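Local coordinates for putative uncharacterized protein PH0734 (Pyrococcus horikoshii, PDB 3D79) that is of unknown function but carries a PUA domain, a fold generally associated with RNA binding, and so may bind RNA, at residues Glu23-Leu28 / Lys39-Lys44; Gly110-Ala115 / Ala162-His167; Ala121-Lys126 / Ser150-Lys155. All coordinates share one frame; numbering follows the deposited sequence.

Interaction 1 (Glu23-Leu28 / Lys39-Lys44); sequences EIIAQL and KMLNKK
Ile25 and Leu41 mark the closest backbone approach, their CA atoms 6.5 Å apart, where the helix that contains Glu23-Leu28 passes the end of helix 34-40. One segment is helical throughout, with Gln27 and Leu28 bonded back to Glu23 and Ile24. The other is helical only through Met40: at Leu41 phi and psi change to -163° and 133°, and the chain runs on as a loop beside the first helix. The contact across the segments is apolar. Leu41 holds CG anti to its own N (chi1 176°), which carries CD2 between two isoleucines that it crosses at about right angles. This methyl lies 3.4 Å from Ile24 CG2, tighter than usual van der Waals contact, and 3.6 Å from Ile25 CG1. The end of helix 34-40 and helix 18-32 pack together on the antiparallel sheet of the Pre-PUA-like region, with Ile24 and Leu28 resting on Ile74 and Phe67, Leu41 on Val61 and Met40 on Met66. Beyond its contact with Leu41, Ile25 CD1 runs on to the loop backbone, 3.4 Å from Lys43 N and 3.9 Å from Lys43 CB. Replacing Ile25 with an alanine would probably leave one flank of Leu41 and the backbone at Lys43 without their apolar cover. One helical turn on, Leu28 CD2 meets Met40 SD at 3.9 Å, the methionine chain being extended beyond CG. Past Leu41, Asn42 turns from the helix and its OD1 accepts from Lys44 N (3.0 Å), closing an Asx turn.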
ATOM      1  N   GLU A  23      -8.563  15.103   3.948  1.00 16.62           N
ATOM      2  CA  GLU A  23      -9.218  13.804   3.772  1.00 17.40           C
ATOM      3  C   GLU A  23      -8.198  12.674   3.597  1.00 16.72           C
ATOM      4  O   GLU A  23      -8.415  11.570   4.095  1.00 16.78           O
ATOM      5  CB  GLU A  23     -10.237  13.840   2.624  1.00 18.21           C
ATOM      6  CG  GLU A  23     -11.117  12.575   2.469  1.00 21.89           C
ATOM      7  CD  GLU A  23     -11.711  12.025   3.775  1.00 25.60           C
ATOM      8  OE1 GLU A  23     -12.195  12.800   4.642  1.00 27.02           O
ATOM      9  OE2 GLU A  23     -11.723  10.783   3.916  1.00 26.54           O
ATOM     10  N   ILE A  24      -7.086  12.947   2.914  1.00 16.00           N
ATOM     11  CA  ILE A  24      -6.014  11.952   2.798  1.00 15.57           C
ATOM     12  C   ILE A  24      -5.448  11.644   4.184  1.00 15.24           C
ATOM     13  O   ILE A  24      -5.294  10.483   4.556  1.00 14.77           O
ATOM     14  CB  ILE A  24      -4.900  12.379   1.798  1.00 15.74           C
ATOM     15  CG1 ILE A  24      -5.455  12.419   0.367  1.00 16.12           C
ATOM     16  CG2 ILE A  24      -3.696  11.423   1.890  1.00 16.72           C
ATOM     17  CD1 ILE A  24      -4.490  12.992  -0.672  1.00 15.39           C
ATOM     18  N   ILE A  25      -5.168  12.688   4.964  1.00 14.85           N
ATOM     19  CA  ILE A  25      -4.682  12.506   6.332  1.00 14.67           C
ATOM     20  C   ILE A  25      -5.648  11.645   7.153  1.00 14.69           C
ATOM     21  O   ILE A  25      -5.225  10.727   7.863  1.00 14.29           O
ATOM     22  CB  ILE A  25      -4.435  13.861   7.024  1.00 14.77           C
ATOM     23  CG1 ILE A  25      -3.268  14.580   6.345  1.00 15.03           C
ATOM     24  CG2 ILE A  25      -4.167  13.674   8.523  1.00 15.69           C
ATOM     25  CD1 ILE A  25      -3.124  16.043   6.765  1.00 15.59           C
ATOM     26  N   ALA A  26      -6.941  11.944   7.040  1.00 14.82           N
ATOM     27  CA  ALA A  26      -7.976  11.185   7.739  1.00 15.29           C
ATOM     28  C   ALA A  26      -7.931   9.700   7.360  1.00 15.46           C
ATOM     29  O   ALA A  26      -7.950   8.829   8.233  1.00 15.91           O
ATOM     30  CB  ALA A  26      -9.337  11.775   7.443  1.00 15.28           C
ATOM     31  N   GLN A  27      -7.834   9.425   6.063  1.00 15.84           N
ATOM     32  CA  GLN A  27      -7.765   8.050   5.565  1.00 16.55           C
ATOM     33  C   GLN A  27      -6.529   7.317   6.085  1.00 16.50           C
ATOM     34  O   GLN A  27      -6.630   6.200   6.582  1.00 16.93           O
ATOM     35  CB  GLN A  27      -7.801   8.021   4.035  1.00 16.66           C
ATOM     36  CG  GLN A  27      -9.162   8.348   3.431  1.00 17.59           C
ATOM     37  CD  GLN A  27      -9.152   8.322   1.911  1.00 17.75           C
ATOM     38  OE1 GLN A  27      -8.593   7.412   1.294  1.00 18.35           O
ATOM     39  NE2 GLN A  27      -9.784   9.319   1.298  1.00 21.13           N
ATOM     40  N   LEU A  28      -5.367   7.961   5.988  1.00 16.58           N
ATOM     41  CA  LEU A  28      -4.116   7.369   6.460  1.00 16.63           C
ATOM     42  C   LEU A  28      -4.152   7.104   7.961  1.00 17.08           C
ATOM     43  O   LEU A  28      -3.694   6.062   8.429  1.00 17.32           O
ATOM     44  CB  LEU A  28      -2.934   8.281   6.122  1.00 16.45           C
ATOM     45  CG  LEU A  28      -2.571   8.459   4.644  1.00 15.54           C
ATOM     46  CD1 LEU A  28      -1.580   9.593   4.507  1.00 15.57           C
ATOM     47  CD2 LEU A  28      -2.004   7.169   4.038  1.00 16.21           C
ATOM     48  N   LYS A  39       3.924  11.011   9.596  1.00 24.14           N
ATOM     49  CA  LYS A  39       5.188  11.063   8.868  1.00 23.76           C
ATOM     50  C   LYS A  39       4.984  11.019   7.352  1.00 22.69           C
ATOM     51  O   LYS A  39       5.822  11.513   6.603  1.00 22.77           O
ATOM     52  CB  LYS A  39       6.152   9.972   9.334  1.00 24.38           C
ATOM     53  CG  LYS A  39       6.853  10.320  10.653  1.00 26.35           C
ATOM     54  CD  LYS A  39       8.144   9.517  10.883  1.00 29.08           C
ATOM     55  CE  LYS A  39       9.176   9.704   9.762  1.00 30.61           C
ATOM     56  NZ  LYS A  39       9.415  11.127   9.366  1.00 32.03           N
ATOM     57  N   MET A  40       3.863  10.451   6.908  1.00 21.14           N
ATOM     58  CA  MET A  40       3.567  10.378   5.476  1.00 19.83           C
ATOM     59  C   MET A  40       3.038  11.690   4.911  1.00 19.23           C
ATOM     60  O   MET A  40       3.308  12.022   3.760  1.00 19.18           O
ATOM     61  CB  MET A  40       2.545   9.286   5.184  1.00 19.88           C
ATOM     62  CG  MET A  40       3.043   7.875   5.398  1.00 20.06           C
ATOM     63  SD  MET A  40       1.642   6.764   5.235  1.00 20.44           S
ATOM     64  CE  MET A  40       2.451   5.168   5.378  1.00 20.07           C
ATOM     65  N   LEU A  41       2.265  12.414   5.715  1.00 18.00           N
ATOM     66  CA  LEU A  41       1.610  13.645   5.265  1.00 17.77           C
ATOM     67  C   LEU A  41       1.137  14.494   6.440  1.00 17.58           C
ATOM     68  O   LEU A  41       0.504  13.992   7.372  1.00 17.61           O
ATOM     69  CB  LEU A  41       0.409  13.305   4.367  1.00 17.46           C
ATOM     70  CG  LEU A  41      -0.492  14.439   3.860  1.00 17.29           C
ATOM     71  CD1 LEU A  41       0.264  15.391   2.959  1.00 17.12           C
ATOM     72  CD2 LEU A  41      -1.714  13.889   3.133  1.00 17.74           C
ATOM     73  N   ASN A  42       1.427  15.788   6.387  1.00 17.76           N
ATOM     74  CA  ASN A  42       0.839  16.716   7.346  1.00 17.81           C
ATOM     75  C   ASN A  42       0.077  17.815   6.629  1.00 17.16           C
ATOM     76  O   ASN A  42       0.286  18.044   5.431  1.00 17.12           O
ATOM     77  CB  ASN A  42       1.889  17.276   8.310  1.00 18.87           C
ATOM     78  CG  ASN A  42       2.867  18.195   7.639  1.00 20.66           C
ATOM     79  OD1 ASN A  42       2.554  19.358   7.354  1.00 23.42           O
ATOM     80  ND2 ASN A  42       4.079  17.697   7.401  1.00 23.91           N
ATOM     81  N   LYS A  43      -0.800  18.493   7.363  1.00 16.76           N
ATOM     82  CA  LYS A  43      -1.754  19.430   6.754  1.00 16.73           C
ATOM     83  C   LYS A  43      -1.118  20.678   6.144  1.00 16.53           C
ATOM     84  O   LYS A  43      -1.808  21.488   5.529  1.00 16.38           O
ATOM     85  CB  LYS A  43      -2.848  19.819   7.752  1.00 16.66           C
ATOM     86  CG  LYS A  43      -2.380  20.749   8.861  1.00 17.78           C
ATOM     87  CD  LYS A  43      -3.496  21.021   9.849  1.00 19.16           C
ATOM     88  CE  LYS A  43      -3.075  22.104  10.832  1.00 20.20           C
ATOM     89  NZ  LYS A  43      -4.018  22.202  11.969  1.00 22.20           N
ATOM     90  N   LYS A  44       0.193  20.833   6.325  1.00 16.61           N
ATOM     91  CA  LYS A  44       0.900  21.992   5.781  1.00 17.11           C
ATOM     92  C   LYS A  44       1.739  21.666   4.542  1.00 17.11           C
ATOM     93  O   LYS A  44       2.304  22.570   3.930  1.00 17.24           O
ATOM     94  CB  LYS A  44       1.772  22.658   6.867  1.00 16.74           C
ATOM     95  CG  LYS A  44       0.997  22.975   8.145  1.00 17.51           C
ATOM     96  CD  LYS A  44       1.767  23.832   9.139  1.00 18.40           C
ATOM     97  CE  LYS A  44       1.011  23.881  10.462  1.00 20.94           C
ATOM     98  NZ  LYS A  44       1.627  24.751  11.508  1.00 22.78           N
TER

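Interaction 2 (Gly110-Ala115 / Ala162-His167)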
ATOM      1  N   GLY A 110       2.863 -10.237 -11.311  1.00 19.73           N
ATOM      2  CA  GLY A 110       1.460  -9.840 -11.484  1.00 18.97           C
ATOM      3  C   GLY A 110       0.409 -10.765 -10.886  1.00 18.48           C
ATOM      4  O   GLY A 110      -0.796 -10.556 -11.088  1.00 18.63           O
ATOM      5  N   ALA A 111       0.849 -11.781 -10.147  1.00 17.55           N
ATOM      6  CA  ALA A 111      -0.073 -12.699  -9.485  1.00 17.25           C
ATOM      7  C   ALA A 111      -0.674 -12.092  -8.223  1.00 16.53           C
ATOM      8  O   ALA A 111      -0.031 -11.282  -7.544  1.00 16.91           O
ATOM      9  CB  ALA A 111       0.625 -14.022  -9.154  1.00 17.44           C
ATOM     10  N   ASP A 112      -1.903 -12.489  -7.905  1.00 15.93           N
ATOM     11  CA  ASP A 112      -2.533 -12.085  -6.657  1.00 15.14           C
ATOM     12  C   ASP A 112      -1.928 -12.881  -5.504  1.00 14.50           C
ATOM     13  O   ASP A 112      -1.213 -13.855  -5.732  1.00 14.26           O
ATOM     14  CB  ASP A 112      -4.048 -12.268  -6.736  1.00 15.44           C
ATOM     15  CG  ASP A 112      -4.696 -11.270  -7.686  1.00 16.44           C
ATOM     16  OD1 ASP A 112      -4.246 -10.104  -7.720  1.00 15.44           O
ATOM     17  OD2 ASP A 112      -5.647 -11.646  -8.406  1.00 17.76           O
ATOM     18  N   VAL A 113      -2.189 -12.452  -4.276  1.00 14.14           N
ATOM     19  CA  VAL A 113      -1.630 -13.161  -3.117  1.00 13.57           C
ATOM     20  C   VAL A 113      -2.535 -14.310  -2.706  1.00 13.37           C
ATOM     21  O   VAL A 113      -3.719 -14.111  -2.426  1.00 13.17           O
ATOM     22  CB  VAL A 113      -1.378 -12.230  -1.915  1.00 13.58           C
ATOM     23  CG1 VAL A 113      -0.673 -13.003  -0.790  1.00 13.88           C
ATOM     24  CG2 VAL A 113      -0.541 -11.038  -2.337  1.00 13.33           C
ATOM     25  N   MET A 114      -1.964 -15.512  -2.668  1.00 13.31           N
ATOM     26  CA  MET A 114      -2.703 -16.711  -2.288  1.00 13.93           C
ATOM     27  C   MET A 114      -2.441 -17.057  -0.824  1.00 14.06           C
ATOM     28  O   MET A 114      -1.314 -16.920  -0.350  1.00 14.49           O
ATOM     29  CB  MET A 114      -2.307 -17.883  -3.189  1.00 14.04           C
ATOM     30  CG  MET A 114      -2.432 -17.585  -4.694  1.00 15.38           C
ATOM     31  SD  MET A 114      -4.108 -17.132  -5.181  1.00 17.41           S
ATOM     32  CE  MET A 114      -4.994 -18.647  -4.832  1.00 18.25           C
ATOM     33  N   ALA A 115      -3.479 -17.514  -0.126  1.00 14.89           N
ATOM     34  CA  ALA A 115      -3.384 -17.830   1.305  1.00 15.22           C
ATOM     35  C   ALA A 115      -2.230 -18.761   1.723  1.00 15.70           C
ATOM     36  O   ALA A 115      -1.635 -18.538   2.781  1.00 15.76           O
ATOM     37  CB  ALA A 115      -4.718 -18.348   1.840  1.00 15.55           C
ATOM     38  N   ALA A 162      -6.203 -14.371  -1.237  1.00 14.26           N
ATOM     39  CA  ALA A 162      -6.188 -13.501  -0.069  1.00 13.98           C
ATOM     40  C   ALA A 162      -6.185 -12.013  -0.395  1.00 13.60           C
ATOM     41  O   ALA A 162      -6.811 -11.222   0.314  1.00 13.66           O
ATOM     42  CB  ALA A 162      -5.005 -13.843   0.806  1.00 13.58           C
ATOM     43  N   VAL A 163      -5.463 -11.629  -1.444  1.00 13.21           N
ATOM     44  CA  VAL A 163      -5.340 -10.212  -1.805  1.00 13.29           C
ATOM     45  C   VAL A 163      -5.439 -10.013  -3.308  1.00 13.45           C
ATOM     46  O   VAL A 163      -4.708 -10.646  -4.066  1.00 13.20           O
ATOM     47  CB  VAL A 163      -3.990  -9.606  -1.326  1.00 12.96           C
ATOM     48  CG1 VAL A 163      -3.883  -8.125  -1.705  1.00 13.62           C
ATOM     49  CG2 VAL A 163      -3.808  -9.784   0.182  1.00 13.01           C
ATOM     50  N   LYS A 164      -6.348  -9.130  -3.725  1.00 14.31           N
ATOM     51  CA  LYS A 164      -6.393  -8.664  -5.107  1.00 14.99           C
ATOM     52  C   LYS A 164      -5.384  -7.535  -5.268  1.00 14.89           C
ATOM     53  O   LYS A 164      -5.603  -6.431  -4.759  1.00 15.16           O
ATOM     54  CB  LYS A 164      -7.807  -8.177  -5.477  1.00 15.06           C
ATOM     55  CG  LYS A 164      -7.973  -7.803  -6.949  1.00 18.16           C
ATOM     56  CD  LYS A 164      -8.002  -9.071  -7.809  1.00 20.60           C
ATOM     57  CE  LYS A 164      -7.718  -8.762  -9.253  1.00 22.36           C
ATOM     58  NZ  LYS A 164      -7.320  -9.984  -9.993  1.00 22.25           N
ATOM     59  N   VAL A 165      -4.283  -7.814  -5.964  1.00 14.78           N
ATOM     60  CA  VAL A 165      -3.218  -6.826  -6.163  1.00 14.79           C
ATOM     61  C   VAL A 165      -3.652  -5.763  -7.177  1.00 15.25           C
ATOM     62  O   VAL A 165      -4.227  -6.088  -8.222  1.00 15.27           O
ATOM     63  CB  VAL A 165      -1.887  -7.488  -6.580  1.00 14.80           C
ATOM     64  CG1 VAL A 165      -0.831  -6.431  -6.916  1.00 14.34           C
ATOM     65  CG2 VAL A 165      -1.390  -8.404  -5.461  1.00 14.67           C
ATOM     66  N   ILE A 166      -3.397  -4.498  -6.849  1.00 14.99           N
ATOM     67  CA  ILE A 166      -3.730  -3.386  -7.749  1.00 15.32           C
ATOM     68  C   ILE A 166      -2.493  -2.632  -8.249  1.00 15.14           C
ATOM     69  O   ILE A 166      -2.575  -1.837  -9.186  1.00 15.13           O
ATOM     70  CB  ILE A 166      -4.752  -2.396  -7.106  1.00 15.41           C
ATOM     71  CG1 ILE A 166      -4.128  -1.639  -5.923  1.00 15.30           C
ATOM     72  CG2 ILE A 166      -6.037  -3.130  -6.704  1.00 15.64           C
ATOM     73  CD1 ILE A 166      -5.037  -0.548  -5.331  1.00 16.55           C
ATOM     74  N   HIS A 167      -1.352  -2.888  -7.612  1.00 14.59           N
ATOM     75  CA  HIS A 167      -0.096  -2.241  -7.957  1.00 14.08           C
ATOM     76  C   HIS A 167       1.021  -3.052  -7.315  1.00 14.30           C
ATOM     77  O   HIS A 167       0.943  -3.394  -6.134  1.00 13.74           O
ATOM     78  CB  HIS A 167      -0.099  -0.767  -7.496  1.00 14.21           C
ATOM     79  CG  HIS A 167       1.254  -0.119  -7.482  1.00 13.65           C
ATOM     80  ND1 HIS A 167       1.670   0.709  -6.459  1.00 15.84           N
ATOM     81  CD2 HIS A 167       2.282  -0.174  -8.361  1.00 13.58           C
ATOM     82  CE1 HIS A 167       2.899   1.127  -6.707  1.00 12.96           C
ATOM     83  NE2 HIS A 167       3.296   0.602  -7.851  1.00 16.55           N
TER
HETATM   84  O   HOH W   1      -3.715  -8.444  -9.833  1.00 23.48           O
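Asp112 and Lys164 meet through a salt bridge, Asp112 OD2 to Lys164 NZ at 2.8 Å, on the syn lone pair of that oxygen. The lysine leaves its strand pointing away from Asp112; a bend at chi2 (73°) brings the chain back, and CD and CE pass the carboxylate before the amino group reaches it. Asp112 places CG beside its own N and anti to its carbonyl carbon, a turn that carries the carboxylate along the edge of the other strand. There OD1 accepts from Val165 N at 2.9 Å, with the donor 41° out of the carboxylate plane, and also from a water that donates to Val165 O. The side chain thus continues the pairing where strand 113-114 has not yet begun. Val113 and Val163 form an antiparallel hydrogen-bonded pair; Val113 N reaches Val163 O at 3.1 Å, while Val113 O takes both Val163 N and Ala162 N, the latter at 2.8 Å, which defines a classic beta bulge. The two valines lie side by side, pointing the same way, CB to CB 3.7 Å, and the Val113 and Val165 side chains cross at about a right angle, CG2 to CG2 4.2 Å. Val113 also touches Val133, and Val163 touches Val131, both on strand 130-135 of the PUA domain. Chemically, one carboxylate divides its work: OD2 takes the lysine and OD1 stands in for a strand carbonyl, and these bonds together probably restrict its rotation and favour its charged form.

Interaction 3 (Ala121-Lys126 / Ser150-Lys155)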
ATOM      1  N   ALA A 121      -0.281 -11.625   8.998  1.00 15.83           N
ATOM      2  CA  ALA A 121      -1.136 -10.546   8.526  1.00 16.08           C
ATOM      3  C   ALA A 121      -1.629  -9.760   9.728  1.00 16.45           C
ATOM      4  O   ALA A 121      -1.741 -10.300  10.827  1.00 16.46           O
ATOM      5  CB  ALA A 121      -2.320 -11.105   7.717  1.00 16.12           C
ATOM      6  N   ASP A 122      -1.898  -8.479   9.521  1.00 16.86           N
ATOM      7  CA  ASP A 122      -2.495  -7.648  10.556  1.00 17.73           C
ATOM      8  C   ASP A 122      -3.912  -8.137  10.845  1.00 18.21           C
ATOM      9  O   ASP A 122      -4.768  -8.115   9.968  1.00 18.11           O
ATOM     10  CB  ASP A 122      -2.499  -6.188  10.094  1.00 17.59           C
ATOM     11  CG  ASP A 122      -3.258  -5.269  11.034  1.00 18.42           C
ATOM     12  OD1 ASP A 122      -3.449  -5.623  12.220  1.00 18.97           O
ATOM     13  OD2 ASP A 122      -3.650  -4.180  10.573  1.00 18.20           O
ATOM     14  N   GLU A 123      -4.157  -8.580  12.077  1.00 19.39           N
ATOM     15  CA  GLU A 123      -5.487  -9.089  12.444  1.00 20.54           C
ATOM     16  C   GLU A 123      -6.575  -8.009  12.374  1.00 20.64           C
ATOM     17  O   GLU A 123      -7.769  -8.316  12.363  1.00 21.35           O
ATOM     18  CB  GLU A 123      -5.450  -9.767  13.816  1.00 21.00           C
ATOM     19  CG  GLU A 123      -4.551 -11.005  13.846  1.00 23.23           C
ATOM     20  CD  GLU A 123      -5.019 -12.070  14.823  1.00 26.77           C
ATOM     21  OE1 GLU A 123      -6.076 -11.882  15.468  1.00 28.64           O
ATOM     22  OE2 GLU A 123      -4.324 -13.105  14.940  1.00 27.58           O
ATOM     23  N   GLY A 124      -6.153  -6.748  12.289  1.00 20.85           N
ATOM     24  CA  GLY A 124      -7.077  -5.627  12.137  1.00 20.68           C
ATOM     25  C   GLY A 124      -7.697  -5.522  10.753  1.00 20.57           C
ATOM     26  O   GLY A 124      -8.700  -4.829  10.571  1.00 21.11           O
ATOM     27  N   ILE A 125      -7.099  -6.212   9.780  1.00 20.05           N
ATOM     28  CA  ILE A 125      -7.567  -6.213   8.391  1.00 19.18           C
ATOM     29  C   ILE A 125      -8.956  -6.848   8.257  1.00 19.43           C
ATOM     30  O   ILE A 125      -9.202  -7.942   8.774  1.00 19.36           O
ATOM     31  CB  ILE A 125      -6.571  -6.971   7.449  1.00 19.02           C
ATOM     32  CG1 ILE A 125      -5.259  -6.201   7.291  1.00 18.52           C
ATOM     33  CG2 ILE A 125      -7.187  -7.214   6.071  1.00 18.09           C
ATOM     34  CD1 ILE A 125      -4.103  -7.058   6.782  1.00 18.13           C
ATOM     35  N   LYS A 126      -9.854  -6.147   7.569  1.00 19.56           N
ATOM     36  CA  LYS A 126     -11.162  -6.691   7.193  1.00 19.97           C
ATOM     37  C   LYS A 126     -11.241  -6.835   5.683  1.00 20.04           C
ATOM     38  O   LYS A 126     -10.549  -6.121   4.955  1.00 19.48           O
ATOM     39  CB  LYS A 126     -12.285  -5.762   7.650  1.00 20.62           C
ATOM     40  CG  LYS A 126     -12.471  -5.692   9.160  1.00 21.90           C
ATOM     41  CD  LYS A 126     -13.817  -5.060   9.517  1.00 25.70           C
ATOM     42  CE  LYS A 126     -13.832  -3.554   9.294  1.00 27.87           C
ATOM     43  NZ  LYS A 126     -13.039  -2.824  10.324  1.00 28.93           N
ATOM     44  N   SER A 150     -10.348 -11.504   5.867  1.00 17.58           N
ATOM     45  CA  SER A 150      -9.901 -10.780   7.053  1.00 17.79           C
ATOM     46  C   SER A 150      -8.456 -11.184   7.368  1.00 17.90           C
ATOM     47  O   SER A 150      -7.986 -12.231   6.909  1.00 17.54           O
ATOM     48  CB  SER A 150     -10.800 -11.091   8.246  1.00 18.31           C
ATOM     49  OG  SER A 150     -10.578 -12.417   8.699  1.00 18.78           O
ATOM     50  N   GLY A 151      -7.759 -10.362   8.150  1.00 17.63           N
ATOM     51  CA  GLY A 151      -6.404 -10.688   8.598  1.00 17.97           C
ATOM     52  C   GLY A 151      -6.336 -12.007   9.350  1.00 18.21           C
ATOM     53  O   GLY A 151      -5.418 -12.804   9.140  1.00 18.06           O
ATOM     54  N   LYS A 152      -7.312 -12.237  10.229  1.00 18.78           N
ATOM     55  CA  LYS A 152      -7.409 -13.496  10.971  1.00 19.66           C
ATOM     56  C   LYS A 152      -7.539 -14.693  10.033  1.00 18.97           C
ATOM     57  O   LYS A 152      -6.865 -15.711  10.214  1.00 18.92           O
ATOM     58  CB  LYS A 152      -8.598 -13.464  11.930  1.00 19.86           C
ATOM     59  CG  LYS A 152      -8.372 -12.604  13.171  1.00 21.65           C
ATOM     60  CD  LYS A 152      -9.616 -12.559  14.064  1.00 22.29           C
ATOM     61  CE  LYS A 152      -9.877 -13.893  14.753  1.00 26.72           C
ATOM     62  NZ  LYS A 152      -8.933 -14.157  15.882  1.00 29.59           N
ATOM     63  N   VAL A 153      -8.409 -14.563   9.035  1.00 18.34           N
ATOM     64  CA  VAL A 153      -8.637 -15.644   8.078  1.00 18.08           C
ATOM     65  C   VAL A 153      -7.385 -15.894   7.230  1.00 17.72           C
ATOM     66  O   VAL A 153      -7.039 -17.045   6.947  1.00 17.80           O
ATOM     67  CB  VAL A 153      -9.913 -15.396   7.227  1.00 18.20           C
ATOM     68  CG1 VAL A 153      -9.991 -16.364   6.054  1.00 17.79           C
ATOM     69  CG2 VAL A 153     -11.155 -15.528   8.107  1.00 18.76           C
ATOM     70  N   MET A 154      -6.683 -14.817   6.867  1.00 17.20           N
ATOM     71  CA  MET A 154      -5.410 -14.928   6.147  1.00 16.74           C
ATOM     72  C   MET A 154      -4.381 -15.775   6.896  1.00 17.03           C
ATOM     73  O   MET A 154      -3.621 -16.518   6.275  1.00 17.03           O
ATOM     74  CB  MET A 154      -4.809 -13.546   5.867  1.00 16.90           C
ATOM     75  CG  MET A 154      -5.562 -12.704   4.860  1.00 16.55           C
ATOM     76  SD  MET A 154      -4.588 -11.232   4.475  1.00 16.67           S
ATOM     77  CE  MET A 154      -5.788 -10.257   3.559  1.00 15.45           C
ATOM     78  N   LYS A 155      -4.351 -15.647   8.222  1.00 16.82           N
ATOM     79  CA  LYS A 155      -3.419 -16.408   9.054  1.00 17.47           C
ATOM     80  C   LYS A 155      -3.827 -17.871   9.247  1.00 17.55           C
ATOM     81  O   LYS A 155      -2.972 -18.740   9.436  1.00 17.83           O
ATOM     82  CB  LYS A 155      -3.249 -15.722  10.416  1.00 17.35           C
ATOM     83  CG  LYS A 155      -2.518 -14.385  10.329  1.00 17.27           C
ATOM     84  CD  LYS A 155      -2.571 -13.620  11.652  1.00 18.07           C
ATOM     85  CE  LYS A 155      -1.666 -14.253  12.697  1.00 20.02           C
ATOM     86  NZ  LYS A 155      -1.862 -13.628  14.041  1.00 20.65           N
TER
HETATM   87  O   HOH W   2      -0.441 -11.112  13.522  1.00 21.27           O
HETATM   88  O   HOH W   3      -9.322 -10.250  11.222  1.00 24.54           O
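Glu123 lays its side chain across the first turn of helix 151-156 and meets two lysines there. Its OE2 receives Lys155 NZ at 2.7 Å on the anti lone pair, the two chains crossing at about a right angle. OE1 sits 3.3 Å from Lys152 CG, while its ion pair with Lys152 NZ is long at 3.7 Å; the three residues form a salt-bridge network. Lys155 is bent at chi3 (73°), and its CD passes 3.5 Å from Ala121 O before NZ arrives at the carboxylate; a water links that same carbonyl to NZ. On the inner side Ala121 presses CB against Met154 CB at 3.9 Å, and Met154, extended beyond CG, reaches Ile125 CG2 with its CE. The backbones come close at Gly151. Its N donates to Ile125 O at 2.9 Å, nearly straight at the hydrogen (170°) but from 46° out of the carbonyl plane, and its CA makes a CH...O contact with Asp122 O. A CB there would come 1.9 Å from Asp122 O, so this approach probably depends on glycine. A further water joins Glu123 O to Lys152 N. The loop itself is a type I turn from Asp122 to Ile125, with Asp122 OD1 closing an Asx turn and OD2 bonded to Arg95 N. At the start of the helix Ser150 OG accepts from Val153 N: an N-capped helix start, docked on a beta turn of the PUA domain.

In the fold
From the N terminus, interaction 1 comes first: it closes a short, almost wholly helical excursion, bringing the end of helix 34-40 and the residues after it back onto helix 18-32, and is complete before the others begin, in the Pre-PUA-like range. The chain then enters the PUA range, where interaction 2 joins strand 113-114 to strand 161-165 and so closes a long loop. Interaction 3 is nested within that loop, tying the turn after strand 118-121 to helix 151-156. Interactions 2 and 3 touch, Met154 CE lying 3.5 Å from Ala162 O, with centres about 15 Å apart. Interaction 1 lies apart, its centre about 26 Å from that of interaction 2 and on the opposite side of the chain's centre.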